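Local coordinates for short-chain dehydrogenase/reductase SDR (Paraburkholderia phymatum, PDB 5VA8), which is probably an NADP-dependent oxidoreductase that binds its cofactor on a Rossmann fold, as other short-chain dehydrogenases/reductases do, at residues R142-T147 against N187-G192; S148-A153 against L160-R165; G174-V179 against Y250-N255. All blocks are in the same frame, centred on the assembly; numbering follows the deposited sequence. Where two conformers were deposited one is given.

Contact 1: R142-T147 against N187-G192; sequences RVVNIT and NNLLPG. With NAP (NADP nicotinamide-adenine-dinucleotide phosphate), chain E; TCE (3,3',3''-phosphanetriyltripropanoic acid), chain F.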
loop_
_atom_site.group_PDB
_atom_site.type_symbol
_atom_site.label_atom_id
_atom_site.label_comp_id
_atom_site.label_asym_id
_atom_site.label_seq_id
_atom_site.Cartn_x
_atom_site.Cartn_y
_atom_site.Cartn_z
ATOM N N ARG A 142 -0.138 22.643 -11.451
ATOM C CA ARG A 142 0.148 21.962 -10.193
ATOM C C ARG A 142 -1.098 21.992 -9.336
ATOM O O ARG A 142 -1.634 23.071 -9.061
ATOM C CB ARG A 142 1.303 22.627 -9.436
ATOM C CG ARG A 142 2.617 22.686 -10.196
ATOM C CD ARG A 142 3.272 21.316 -10.246
ATOM N NE ARG A 142 4.630 21.340 -10.795
ATOM C CZ ARG A 142 4.936 21.096 -12.066
ATOM N NH1 ARG A 142 3.980 20.823 -12.955
ATOM N NH2 ARG A 142 6.210 21.114 -12.457
ATOM N N VAL A 143 -1.559 20.823 -8.917
ATOM C CA VAL A 143 -2.648 20.713 -7.952
ATOM C C VAL A 143 -2.108 19.959 -6.750
ATOM O O VAL A 143 -1.525 18.879 -6.909
ATOM C CB VAL A 143 -3.869 19.977 -8.527
ATOM C CG1 VAL A 143 -4.968 19.862 -7.456
ATOM C CG2 VAL A 143 -4.396 20.684 -9.791
ATOM N N VAL A 144 -2.294 20.524 -5.559
ATOM C CA VAL A 144 -1.924 19.875 -4.305
ATOM C C VAL A 144 -3.177 19.821 -3.451
ATOM O O VAL A 144 -3.744 20.870 -3.117
ATOM C CB VAL A 144 -0.799 20.622 -3.569
ATOM C CG1 VAL A 144 -0.538 19.975 -2.203
ATOM C CG2 VAL A 144 0.480 20.635 -4.409
ATOM N N ASN A 145 -3.604 18.617 -3.086
ATOM C CA ASN A 145 -4.777 18.438 -2.232
ATOM C C ASN A 145 -4.319 18.167 -0.805
ATOM O O ASN A 145 -3.620 17.183 -0.553
ATOM C CB ASN A 145 -5.646 17.283 -2.727
ATOM C CG ASN A 145 -6.003 17.421 -4.186
ATOM O OD1 ASN A 145 -6.678 18.372 -4.566
ATOM N ND2 ASN A 145 -5.548 16.482 -5.008
ATOM N N ILE A 146 -4.730 19.019 0.133
ATOM C CA ILE A 146 -4.450 18.759 1.542
ATOM C C ILE A 146 -5.476 17.751 2.031
ATOM O O ILE A 146 -6.680 18.037 2.029
ATOM C CB ILE A 146 -4.516 20.046 2.373
ATOM C CG1 ILE A 146 -3.445 21.038 1.918
ATOM C CG2 ILE A 146 -4.390 19.718 3.876
ATOM C CD1 ILE A 146 -3.532 22.381 2.653
ATOM N N THR A 147 -5.008 16.565 2.438
ATOM C CA THR A 147 -5.928 15.525 2.883
ATOM C C THR A 147 -5.632 15.214 4.344
ATOM O O THR A 147 -5.807 16.098 5.192
ATOM C CB THR A 147 -5.871 14.282 1.978
ATOM O OG1 THR A 147 -4.562 13.692 1.976
ATOM C CG2 THR A 147 -6.255 14.670 0.536
ATOM N N ASN A 187 -1.054 15.981 -6.842
ATOM C CA ASN A 187 -0.522 15.202 -5.737
ATOM C C ASN A 187 -1.285 15.559 -4.476
ATOM O O ASN A 187 -1.938 16.600 -4.396
ATOM C CB ASN A 187 0.976 15.462 -5.524
ATOM C CG ASN A 187 1.806 14.983 -6.691
ATOM O OD1 ASN A 187 1.953 13.777 -6.902
ATOM N ND2 ASN A 187 2.370 15.921 -7.451
ATOM N N ASN A 188 -1.189 14.677 -3.485
ATOM C CA ASN A 188 -1.852 14.882 -2.206
ATOM C C ASN A 188 -0.812 15.014 -1.106
ATOM O O ASN A 188 0.176 14.276 -1.082
ATOM C CB ASN A 188 -2.810 13.730 -1.900
ATOM C CG ASN A 188 -3.736 13.431 -3.067
ATOM O OD1 ASN A 188 -4.343 14.338 -3.632
ATOM N ND2 ASN A 188 -3.818 12.162 -3.459
ATOM N N LEU A 189 -1.044 15.964 -0.200
ATOM C CA LEU A 189 -0.222 16.163 0.986
ATOM C C LEU A 189 -1.030 15.728 2.191
ATOM O O LEU A 189 -2.097 16.296 2.455
ATOM C CB LEU A 189 0.189 17.627 1.134
ATOM C CG LEU A 189 1.474 18.126 0.484
ATOM C CD1 LEU A 189 1.716 19.562 0.921
ATOM C CD2 LEU A 189 2.668 17.228 0.851
ATOM N N LEU A 190 -0.523 14.736 2.919
ATOM C CA LEU A 190 -1.255 14.084 4.001
ATOM C C LEU A 190 -0.650 14.490 5.334
ATOM O O LEU A 190 0.391 13.935 5.736
ATOM C CB LEU A 190 -1.200 12.558 3.847
ATOM C CG LEU A 190 -1.914 11.837 2.697
ATOM C CD1 LEU A 190 -1.529 12.362 1.317
ATOM C CD2 LEU A 190 -1.559 10.357 2.771
ATOM N N PRO A 191 -1.252 15.425 6.070
ATOM C CA PRO A 191 -0.687 15.791 7.375
ATOM C C PRO A 191 -0.966 14.725 8.419
ATOM O O PRO A 191 -2.067 14.171 8.488
ATOM C CB PRO A 191 -1.400 17.106 7.740
ATOM C CG PRO A 191 -2.366 17.389 6.631
ATOM C CD PRO A 191 -2.472 16.179 5.746
ATOM N N GLY A 192 0.056 14.446 9.234
ATOM C CA GLY A 192 -0.142 13.886 10.561
ATOM C C GLY A 192 -0.624 14.996 11.473
ATOM O O GLY A 192 -1.378 15.861 11.021
HETATM P PA NAP E . -7.154 25.681 10.806
HETATM O O1A NAP E . -5.902 26.114 11.455
HETATM O O2A NAP E . -8.409 25.784 11.647
HETATM O O5B NAP E . -7.302 26.554 9.470
HETATM C C5B NAP E . -8.445 26.343 8.627
HETATM C C4B NAP E . -8.485 27.480 7.644
HETATM O O4B NAP E . -9.448 27.167 6.617
HETATM C C3B NAP E . -8.930 28.824 8.221
HETATM O O3B NAP E . -8.321 29.878 7.488
HETATM C C2B NAP E . -10.435 28.789 7.972
HETATM O O2B NAP E . -10.962 30.132 8.052
HETATM C C1B NAP E . -10.453 28.160 6.577
HETATM N N9A NAP E . -11.703 27.495 6.225
HETATM C C8A NAP E . -12.284 26.441 6.879
HETATM N N7A NAP E . -13.351 25.964 6.284
HETATM C C5A NAP E . -13.489 26.768 5.162
HETATM C C6A NAP E . -14.439 26.791 4.122
HETATM N N6A NAP E . -15.472 25.944 4.040
HETATM N N1A NAP E . -14.299 27.730 3.161
HETATM C C2A NAP E . -13.263 28.576 3.239
HETATM N N3A NAP E . -12.306 28.650 4.170
HETATM C C4A NAP E . -12.480 27.716 5.111
HETATM O O3 NAP E . -7.046 24.166 10.307
HETATM P PN NAP E . -5.822 23.280 9.775
HETATM O O1N NAP E . -4.953 24.102 8.911
HETATM O O2N NAP E . -5.232 22.585 10.939
HETATM O O5D NAP E . -6.628 22.213 8.903
HETATM C C5D NAP E . -6.750 22.349 7.472
HETATM C C4D NAP E . -7.307 21.041 6.969
HETATM O O4D NAP E . -6.345 19.993 7.233
HETATM C C3D NAP E . -8.617 20.583 7.623
HETATM O O3D NAP E . -9.438 19.895 6.680
HETATM C C2D NAP E . -8.127 19.611 8.692
HETATM O O2D NAP E . -9.093 18.650 9.104
HETATM C C1D NAP E . -6.986 18.957 7.919
HETATM N N1N NAP E . -5.983 18.280 8.777
HETATM C C2N NAP E . -5.441 18.927 9.823
HETATM C C3N NAP E . -4.466 18.313 10.580
HETATM C C7N NAP E . -3.776 18.932 11.757
HETATM O O7N NAP E . -3.264 18.186 12.614
HETATM N N7N NAP E . -3.854 20.251 11.911
HETATM C C4N NAP E . -4.015 17.057 10.182
HETATM C C5N NAP E . -4.606 16.415 9.106
HETATM C C6N NAP E . -5.605 17.037 8.421
HETATM P P2B NAP E . -12.539 30.404 8.259
HETATM O O1X NAP E . -13.208 29.997 6.988
HETATM O O2X NAP E . -13.002 29.571 9.455
HETATM O O3X NAP E . -12.612 31.916 8.548
HETATM O O16 TCE F . -10.067 15.377 9.098
HETATM C C14 TCE F . -8.955 14.908 9.467
HETATM O O15 TCE F . -8.571 13.789 9.053
HETATM C C5 TCE F . -8.089 15.699 10.445
HETATM C C2 TCE F . -6.998 14.776 10.977
HETATM P P TCE F . -5.765 15.782 11.932
HETATM C C3 TCE F . -6.591 17.023 13.013
HETATM C C6 TCE F . -7.317 16.154 14.031
HETATM C C8 TCE F . -8.142 17.075 14.906
HETATM O O10 TCE F . -8.017 16.977 16.149
HETATM O O9 TCE F . -8.922 17.920 14.386
HETATM C C1 TCE F . -4.680 14.643 12.892
HETATM C C4 TCE F . -3.980 13.730 11.892
HETATM C C11 TCE F . -3.152 12.739 12.690
HETATM O O12 TCE F . -2.404 11.906 12.112
HETATM O O13 TCE F . -3.226 12.775 13.947
HETATM O O HOH W 1 1.289 18.774 -7.602
#
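Strands 142-146 and 187-191 run parallel, Val144, Asn145 and Ile146 standing opposite Asn187, Asn188 and Leu189, the two short axes 4.5 Å apart at closest with their directions 28° apart, and four backbone hydrogen bonds pass back and forth from Val143 O to Thr147 N. These are neighbouring strands of the parallel Rossmann sheet, joined through helix 159-179 as a beta-alpha-beta crossover.

On the sheet face covered by that helix, two asparagines meet as neighbours. Asn145 ND2 donates to Asn188 OD1 over 2.8 Å, almost straight along the acceptor's C=O axis and within the plane of its own amide, although the two amide planes are turned 37° apart. Because Asn145 OD1 is taken by Asn95, both ends of its amide are engaged and its flip state is fixed. The other face is apolar: Val144 CG1, placed anti to its backbone N (chi1 175°), rests 3.8 Å from Leu189 CG, while Phe236 of helix 233-243 packs on Leu189 and Ile146. Beside Asn187 a water donates to Val143 O and accepts from Asn187 ND2, which also reaches Ile251 O; the oxygen of that amide accepts from Gln254 N.

Nearer the cofactor, Thr147 OG1 lies beside the Leu190 side chain, 3.3 Å from its CG. Thr147 O is buried without a hydrogen-bond partner in the model, facing Pro191 CD and the nicotinamide. The Pro191 ring packs against the nicotinamide, CG 3.5 Å from C5N, and Gly192 O comes within 3.0 Å of nicotinamide C4N.

Contact 2: S148-A153 against L160-R165; sequences SSSVKA and LSNGAR. With TCE (3,3',3''-phosphanetriyltripropanoic acid), chain F; NAP (NADP nicotinamide-adenine-dinucleotide phosphate), chain E.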
loop_
_atom_site.group_PDB
_atom_site.type_symbol
_atom_site.label_atom_id
_atom_site.label_comp_id
_atom_site.label_asym_id
_atom_site.label_seq_id
_atom_site.Cartn_x
_atom_site.Cartn_y
_atom_site.Cartn_z
ATOM N N SER A 148 -5.158 14.005 4.646
ATOM C CA SER A 148 -5.002 13.582 6.037
ATOM C C SER A 148 -4.301 12.237 6.070
ATOM O O SER A 148 -4.441 11.433 5.146
ATOM C CB SER A 148 -6.360 13.455 6.738
ATOM O OG SER A 148 -6.179 13.017 8.079
ATOM N N SER A 149 -3.603 11.979 7.180
ATOM C CA SER A 149 -3.125 10.629 7.449
ATOM C C SER A 149 -4.271 9.621 7.511
ATOM O O SER A 149 -4.021 8.417 7.414
ATOM C CB SER A 149 -2.351 10.602 8.770
ATOM O OG SER A 149 -3.253 10.733 9.866
ATOM N N SER A 150 -5.515 10.092 7.689
ATOM C CA SER A 150 -6.678 9.207 7.775
ATOM C C SER A 150 -6.854 8.326 6.540
ATOM O O SER A 150 -7.536 7.296 6.628
ATOM C CB SER A 150 -7.953 10.032 7.983
ATOM O OG SER A 150 -8.274 10.735 6.776
ATOM N N VAL A 151 -6.278 8.700 5.387
ATOM C CA VAL A 151 -6.393 7.849 4.209
ATOM C C VAL A 151 -5.390 6.698 4.231
ATOM O O VAL A 151 -5.580 5.717 3.501
ATOM C CB VAL A 151 -6.228 8.656 2.910
ATOM C CG1 VAL A 151 -7.156 9.876 2.903
ATOM C CG2 VAL A 151 -4.807 9.082 2.713
ATOM N N LYS A 152 -4.351 6.777 5.075
ATOM C CA LYS A 152 -3.379 5.693 5.232
ATOM C C LYS A 152 -3.740 4.774 6.391
ATOM O O LYS A 152 -3.525 3.561 6.318
ATOM C CB LYS A 152 -1.964 6.251 5.462
ATOM C CG LYS A 152 -1.401 7.112 4.336
ATOM C CD LYS A 152 -1.124 6.304 3.088
ATOM C CE LYS A 152 0.043 5.321 3.291
ATOM N NZ LYS A 152 0.325 4.601 2.004
ATOM N N ALA A 153 -4.274 5.335 7.470
ATOM C CA ALA A 153 -4.700 4.560 8.621
ATOM C C ALA A 153 -5.885 5.293 9.223
ATOM O O ALA A 153 -5.784 6.493 9.518
ATOM C CB ALA A 153 -3.574 4.399 9.644
ATOM N N LEU A 160 -15.769 10.188 9.319
ATOM C CA LEU A 160 -16.205 11.005 8.183
ATOM C C LEU A 160 -15.024 11.418 7.317
ATOM O O LEU A 160 -15.166 11.551 6.091
ATOM C CB LEU A 160 -16.965 12.240 8.675
ATOM C CG LEU A 160 -18.303 11.967 9.372
ATOM C CD1 LEU A 160 -18.818 13.227 10.045
ATOM C CD2 LEU A 160 -19.342 11.445 8.368
ATOM N N SER A 161 -13.859 11.639 7.935
ATOM C CA SER A 161 -12.637 11.928 7.193
ATOM C C SER A 161 -12.075 10.663 6.556
ATOM O O SER A 161 -11.694 10.668 5.376
ATOM C CB SER A 161 -11.591 12.549 8.126
ATOM O OG SER A 161 -10.341 12.702 7.460
ATOM N N ASN A 162 -12.018 9.581 7.339
ATOM C CA ASN A 162 -11.568 8.287 6.836
ATOM C C ASN A 162 -12.257 7.961 5.527
ATOM O O ASN A 162 -11.627 7.499 4.570
ATOM C CB ASN A 162 -11.876 7.182 7.857
ATOM C CG ASN A 162 -11.177 7.388 9.198
ATOM O OD1 ASN A 162 -10.203 8.140 9.303
ATOM N ND2 ASN A 162 -11.674 6.709 10.232
ATOM N N GLY A 163 -13.559 8.208 5.467
ATOM C CA GLY A 163 -14.311 7.994 4.251
ATOM C C GLY A 163 -14.124 9.068 3.195
ATOM O O GLY A 163 -13.676 8.765 2.084
ATOM N N ALA A 164 -14.469 10.323 3.504
ATOM C CA ALA A 164 -14.518 11.334 2.448
ATOM C C ALA A 164 -13.154 11.553 1.813
ATOM O O ALA A 164 -13.046 11.683 0.586
ATOM C CB ALA A 164 -15.070 12.650 3.002
ATOM N N ARG A 165 -12.094 11.597 2.620
ATOM C CA ARG A 165 -10.802 11.932 2.039
ATOM C C ARG A 165 -10.216 10.762 1.277
ATOM O O ARG A 165 -9.464 10.975 0.318
ATOM C CB ARG A 165 -9.837 12.390 3.128
ATOM C CG ARG A 165 -10.386 13.600 3.886
ATOM C CD ARG A 165 -9.282 14.143 4.749
ATOM N NE ARG A 165 -9.696 15.076 5.793
ATOM C CZ ARG A 165 -9.660 16.402 5.703
ATOM N NH1 ARG A 165 -9.312 17.009 4.563
ATOM N NH2 ARG A 165 -9.975 17.124 6.774
HETATM O O16 TCE F . -10.067 15.377 9.098
HETATM C C14 TCE F . -8.955 14.908 9.467
HETATM O O15 TCE F . -8.571 13.789 9.053
HETATM C C5 TCE F . -8.089 15.699 10.445
HETATM C C2 TCE F . -6.998 14.776 10.977
HETATM P P TCE F . -5.765 15.782 11.932
HETATM C C3 TCE F . -6.591 17.023 13.013
HETATM C C6 TCE F . -7.317 16.154 14.031
HETATM C C8 TCE F . -8.142 17.075 14.906
HETATM O O10 TCE F . -8.017 16.977 16.149
HETATM O O9 TCE F . -8.922 17.920 14.386
HETATM C C1 TCE F . -4.680 14.643 12.892
HETATM C C4 TCE F . -3.980 13.730 11.892
HETATM C C11 TCE F . -3.152 12.739 12.690
HETATM O O12 TCE F . -2.404 11.906 12.112
HETATM O O13 TCE F . -3.226 12.775 13.947
HETATM P PA NAP E . -7.154 25.681 10.806
HETATM O O1A NAP E . -5.902 26.114 11.455
HETATM O O2A NAP E . -8.409 25.784 11.647
HETATM O O5B NAP E . -7.302 26.554 9.470
HETATM C C5B NAP E . -8.445 26.343 8.627
HETATM C C4B NAP E . -8.485 27.480 7.644
HETATM O O4B NAP E . -9.448 27.167 6.617
HETATM C C3B NAP E . -8.930 28.824 8.221
HETATM O O3B NAP E . -8.321 29.878 7.488
HETATM C C2B NAP E . -10.435 28.789 7.972
HETATM O O2B NAP E . -10.962 30.132 8.052
HETATM C C1B NAP E . -10.453 28.160 6.577
HETATM N N9A NAP E . -11.703 27.495 6.225
HETATM C C8A NAP E . -12.284 26.441 6.879
HETATM N N7A NAP E . -13.351 25.964 6.284
HETATM C C5A NAP E . -13.489 26.768 5.162
HETATM C C6A NAP E . -14.439 26.791 4.122
HETATM N N6A NAP E . -15.472 25.944 4.040
HETATM N N1A NAP E . -14.299 27.730 3.161
HETATM C C2A NAP E . -13.263 28.576 3.239
HETATM N N3A NAP E . -12.306 28.650 4.170
HETATM C C4A NAP E . -12.480 27.716 5.111
HETATM O O3 NAP E . -7.046 24.166 10.307
HETATM P PN NAP E . -5.822 23.280 9.775
HETATM O O1N NAP E . -4.953 24.102 8.911
HETATM O O2N NAP E . -5.232 22.585 10.939
HETATM O O5D NAP E . -6.628 22.213 8.903
HETATM C C5D NAP E . -6.750 22.349 7.472
HETATM C C4D NAP E . -7.307 21.041 6.969
HETATM O O4D NAP E . -6.345 19.993 7.233
HETATM C C3D NAP E . -8.617 20.583 7.623
HETATM O O3D NAP E . -9.438 19.895 6.680
HETATM C C2D NAP E . -8.127 19.611 8.692
HETATM O O2D NAP E . -9.093 18.650 9.104
HETATM C C1D NAP E . -6.986 18.957 7.919
HETATM N N1N NAP E . -5.983 18.280 8.777
HETATM C C2N NAP E . -5.441 18.927 9.823
HETATM C C3N NAP E . -4.466 18.313 10.580
HETATM C C7N NAP E . -3.776 18.932 11.757
HETATM O O7N NAP E . -3.264 18.186 12.614
HETATM N N7N NAP E . -3.854 20.251 11.911
HETATM C C4N NAP E . -4.015 17.057 10.182
HETATM C C5N NAP E . -4.606 16.415 9.106
HETATM C C6N NAP E . -5.605 17.037 8.421
HETATM P P2B NAP E . -12.539 30.404 8.259
HETATM O O1X NAP E . -13.208 29.997 6.988
HETATM O O2X NAP E . -13.002 29.571 9.455
HETATM O O3X NAP E . -12.612 31.916 8.548
#
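Ser150 and Ser161 face each other through their hydroxyls, Ser150 OG donating to Ser161 OG over 2.9 Å. Ser148 directs its CB at the aliphatic part of Arg165, 3.6 Å from CD, and its hydroxyl donates to O15 of the bound phosphine tricarboxylate, TCE. Val151 lays CG1 alongside the root of the same arginine, 3.7 Å from CB, and Asn162 brings OD1 up to Ser150 CB while accepting from Ile155 N.

Ser161 OG, anti to its backbone N (chi1 174°), stands where several bonds converge. It accepts from Ser150 and, within its own helix, from Arg165 NE at 3.0 Å; that bond lies in the guanidinium plane but is bent, 136° at the hydrogen. Its own proton goes to TCE O15 at 2.6 Å, the same oxygen that Ser148 uses. Ser148 OG in turn accepts from Ser150 N, an ST turn at the start of 3-10 segment 149-151.

This corner corresponds to the active site of SDR enzymes. Ser148 occupies what is probably the family's conserved serine position; Ser161 and Arg165 on helix 159-179 have the spacing of the family's Tyr-x-x-x-Lys and probably sit at those positions, though neither residue is the usual one.

The arginine chain is extended from CG to NE, which carries the guanidinium over to both ligands. Edge on, NH2 reaches TCE O16 at 2.9 Å and the nicotinamide ribose hydroxyl O3D of NADP at 2.8 Å.

Contact 3: G174-V179 against Y250-N255; sequences GVARKV and YITGQN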
loop_
_atom_site.group_PDB
_atom_site.type_symbol
_atom_site.label_atom_id
_atom_site.label_comp_id
_atom_site.label_asym_id
_atom_site.label_seq_id
_atom_site.Cartn_x
_atom_site.Cartn_y
_atom_site.Cartn_z
ATOM N N GLY A 174 -6.798 8.562 -10.602
ATOM C CA GLY A 174 -7.106 8.466 -12.017
ATOM C C GLY A 174 -6.852 9.756 -12.774
ATOM O O GLY A 174 -6.226 9.749 -13.838
ATOM N N VAL A 175 -7.332 10.886 -12.246
ATOM C CA VAL A 175 -7.190 12.133 -12.989
ATOM C C VAL A 175 -5.722 12.557 -13.069
ATOM O O VAL A 175 -5.281 13.097 -14.089
ATOM C CB VAL A 175 -8.090 13.236 -12.389
ATOM C CG1 VAL A 175 -7.680 13.591 -10.977
ATOM C CG2 VAL A 175 -8.071 14.479 -13.281
ATOM N N ALA A 176 -4.937 12.306 -12.015
ATOM C CA ALA A 176 -3.509 12.630 -12.087
ATOM C C ALA A 176 -2.867 11.963 -13.297
ATOM O O ALA A 176 -2.124 12.593 -14.060
ATOM C CB ALA A 176 -2.793 12.198 -10.802
ATOM N N ARG A 177 -3.159 10.690 -13.511
ATOM C CA ARG A 177 -2.490 10.025 -14.623
ATOM C C ARG A 177 -3.085 10.436 -15.966
ATOM O O ARG A 177 -2.371 10.455 -16.975
ATOM C CB ARG A 177 -2.528 8.519 -14.389
ATOM C CG ARG A 177 -1.560 8.135 -13.251
ATOM C CD ARG A 177 -1.987 6.898 -12.517
ATOM N NE ARG A 177 -1.017 6.484 -11.503
ATOM C CZ ARG A 177 -1.141 6.736 -10.202
ATOM N NH1 ARG A 177 -2.183 7.425 -9.752
ATOM N NH2 ARG A 177 -0.230 6.297 -9.349
ATOM N N LYS A 178 -4.365 10.813 -15.981
ATOM C CA LYS A 178 -5.035 11.235 -17.210
ATOM C C LYS A 178 -4.442 12.529 -17.760
ATOM O O LYS A 178 -4.268 12.673 -18.981
ATOM C CB LYS A 178 -6.532 11.410 -16.927
ATOM C CG LYS A 178 -7.347 11.891 -18.114
ATOM C CD LYS A 178 -7.291 10.861 -19.222
ATOM C CE LYS A 178 -8.670 10.331 -19.558
ATOM N NZ LYS A 178 -8.584 9.291 -20.617
ATOM N N VAL A 179 -4.150 13.493 -16.883
ATOM C CA VAL A 179 -3.719 14.816 -17.320
ATOM C C VAL A 179 -2.205 14.962 -17.340
ATOM O O VAL A 179 -1.692 15.992 -17.807
ATOM C CB VAL A 179 -4.341 15.933 -16.452
ATOM C CG1 VAL A 179 -5.856 15.833 -16.481
ATOM C CG2 VAL A 179 -3.826 15.868 -15.015
ATOM N N TYR A 250 8.027 15.477 -12.405
ATOM C CA TYR A 250 7.972 14.034 -12.607
ATOM C C TYR A 250 7.333 13.325 -11.419
ATOM O O TYR A 250 7.416 12.096 -11.320
ATOM C CB TYR A 250 9.375 13.471 -12.872
ATOM C CG TYR A 250 9.411 12.301 -13.830
ATOM C CD1 TYR A 250 8.819 12.397 -15.089
ATOM C CD2 TYR A 250 10.086 11.122 -13.505
ATOM C CE1 TYR A 250 8.861 11.336 -15.992
ATOM C CE2 TYR A 250 10.139 10.049 -14.401
ATOM C CZ TYR A 250 9.526 10.177 -15.651
ATOM O OH TYR A 250 9.579 9.125 -16.537
ATOM N N ILE A 251 6.700 14.081 -10.526
ATOM C CA ILE A 251 5.981 13.547 -9.372
ATOM C C ILE A 251 4.504 13.810 -9.622
ATOM O O ILE A 251 4.072 14.973 -9.639
ATOM C CB ILE A 251 6.442 14.208 -8.065
ATOM C CG1 ILE A 251 7.955 14.036 -7.873
ATOM C CG2 ILE A 251 5.667 13.643 -6.875
ATOM C CD1 ILE A 251 8.555 14.908 -6.772
ATOM N N THR A 252 3.725 12.752 -9.847
ATOM C CA THR A 252 2.283 12.945 -9.947
ATOM C C THR A 252 1.549 11.708 -9.449
ATOM O O THR A 252 2.079 10.592 -9.470
ATOM C CB THR A 252 1.837 13.314 -11.372
ATOM O OG1 THR A 252 0.505 13.831 -11.302
ATOM C CG2 THR A 252 1.866 12.093 -12.335
ATOM N N GLY A 253 0.331 11.931 -8.955
ATOM C CA GLY A 253 -0.423 10.836 -8.375
ATOM C C GLY A 253 0.126 10.326 -7.062
ATOM O O GLY A 253 -0.200 9.204 -6.665
ATOM N N GLN A 254 0.951 11.112 -6.379
ATOM C CA GLN A 254 1.628 10.648 -5.173
ATOM C C GLN A 254 0.959 11.193 -3.921
ATOM O O GLN A 254 0.433 12.313 -3.901
ATOM C CB GLN A 254 3.102 11.050 -5.188
ATOM C CG GLN A 254 3.875 10.406 -6.357
ATOM C CD GLN A 254 3.585 8.911 -6.502
ATOM O OE1 GLN A 254 3.837 8.123 -5.577
ATOM N NE2 GLN A 254 3.039 8.518 -7.651
ATOM N N ASN A 255 0.988 10.370 -2.875
ATOM C CA ASN A 255 0.464 10.714 -1.560
ATOM C C ASN A 255 1.662 10.904 -0.645
ATOM O O ASN A 255 2.294 9.931 -0.232
ATOM C CB ASN A 255 -0.474 9.617 -1.069
ATOM C CG ASN A 255 -1.761 9.608 -1.848
ATOM O OD1 ASN A 255 -2.655 10.406 -1.582
ATOM N ND2 ASN A 255 -1.845 8.748 -2.861
HETATM O O HOH W 2 -0.902 14.694 -13.318
HETATM O O HOH W 3 -2.569 8.005 -6.846
HETATM O O HOH W 4 0.825 6.365 -6.060
#
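Ala176 makes the main van der Waals contact, its CB directed from near the C-terminal end of helix 159-179 at the loop ahead of strand 255-258, where it rests 3.6 Å from Gly253 N and 3.7 Å from Thr252 OG1. Gly253, with phi at 70° and no side chain of its own, lets the backbone of the loop come directly against the helix.

No direct hydrogen bond crosses between the two segments; water does that work. One molecule lies between Ala176 O and Thr252 OG1, at distances short enough to leave its exact position doubtful. Another joins Arg177 NH1, at 3.0 Å, to Gly253 O, at 2.7 Å, and approaches the guanidinium edge in its plane. Arg177 leaves the helix with CG beside its backbone N (chi1 -72°), and the chain extended to NE carries the guanidinium alongside the loop, where Gly253 O lies 4.0 Å from NH2, neither over a face nor at an edge.

Direct polar bonds serve each side separately. Within the loop, Gln254 NE2 bonds back to Thr252 O over 2.9 Å, from above the carbonyl plane, while Thr252 OG1 accepts from Ile186 N of strand 184-191. Arg177 NH1 returns to Ala173 O on its own helix, and NH2 donates to Tyr263 O of a neighbouring subunit.

The contact thus packs the C-terminal end of helix 159-179 on the loop leading into strand 255-258 of the Rossmann fold, beside a subunit interface. Its chemistry is hydrated and mostly indirect: a methyl-on-backbone contact flanked by waters, with the arginine's charge shared between its own helix and another chain.

The three contacts surround one crossover unit. Contact 1 is its sheet; contacts 2 and 3 draw on opposite ends of helix 159-179, which is why their centres lie about 19 Å apart and do not touch, while each is about 12 Å from the centre of contact 1. Contact 1 meets contact 2 through Pro191 O and Ser149 N, 3.0 Å apart and probably hydrogen-bonded, and through Leu190 packing on Val151. It meets contact 3 through Asn188 ND2 and Asn255 OD1, 2.8 Å apart. Contacts 1 and 2 both touch NADP and the phosphine ligand; contact 3 touches neither ligand, and like contact 2 it meets the third subunit.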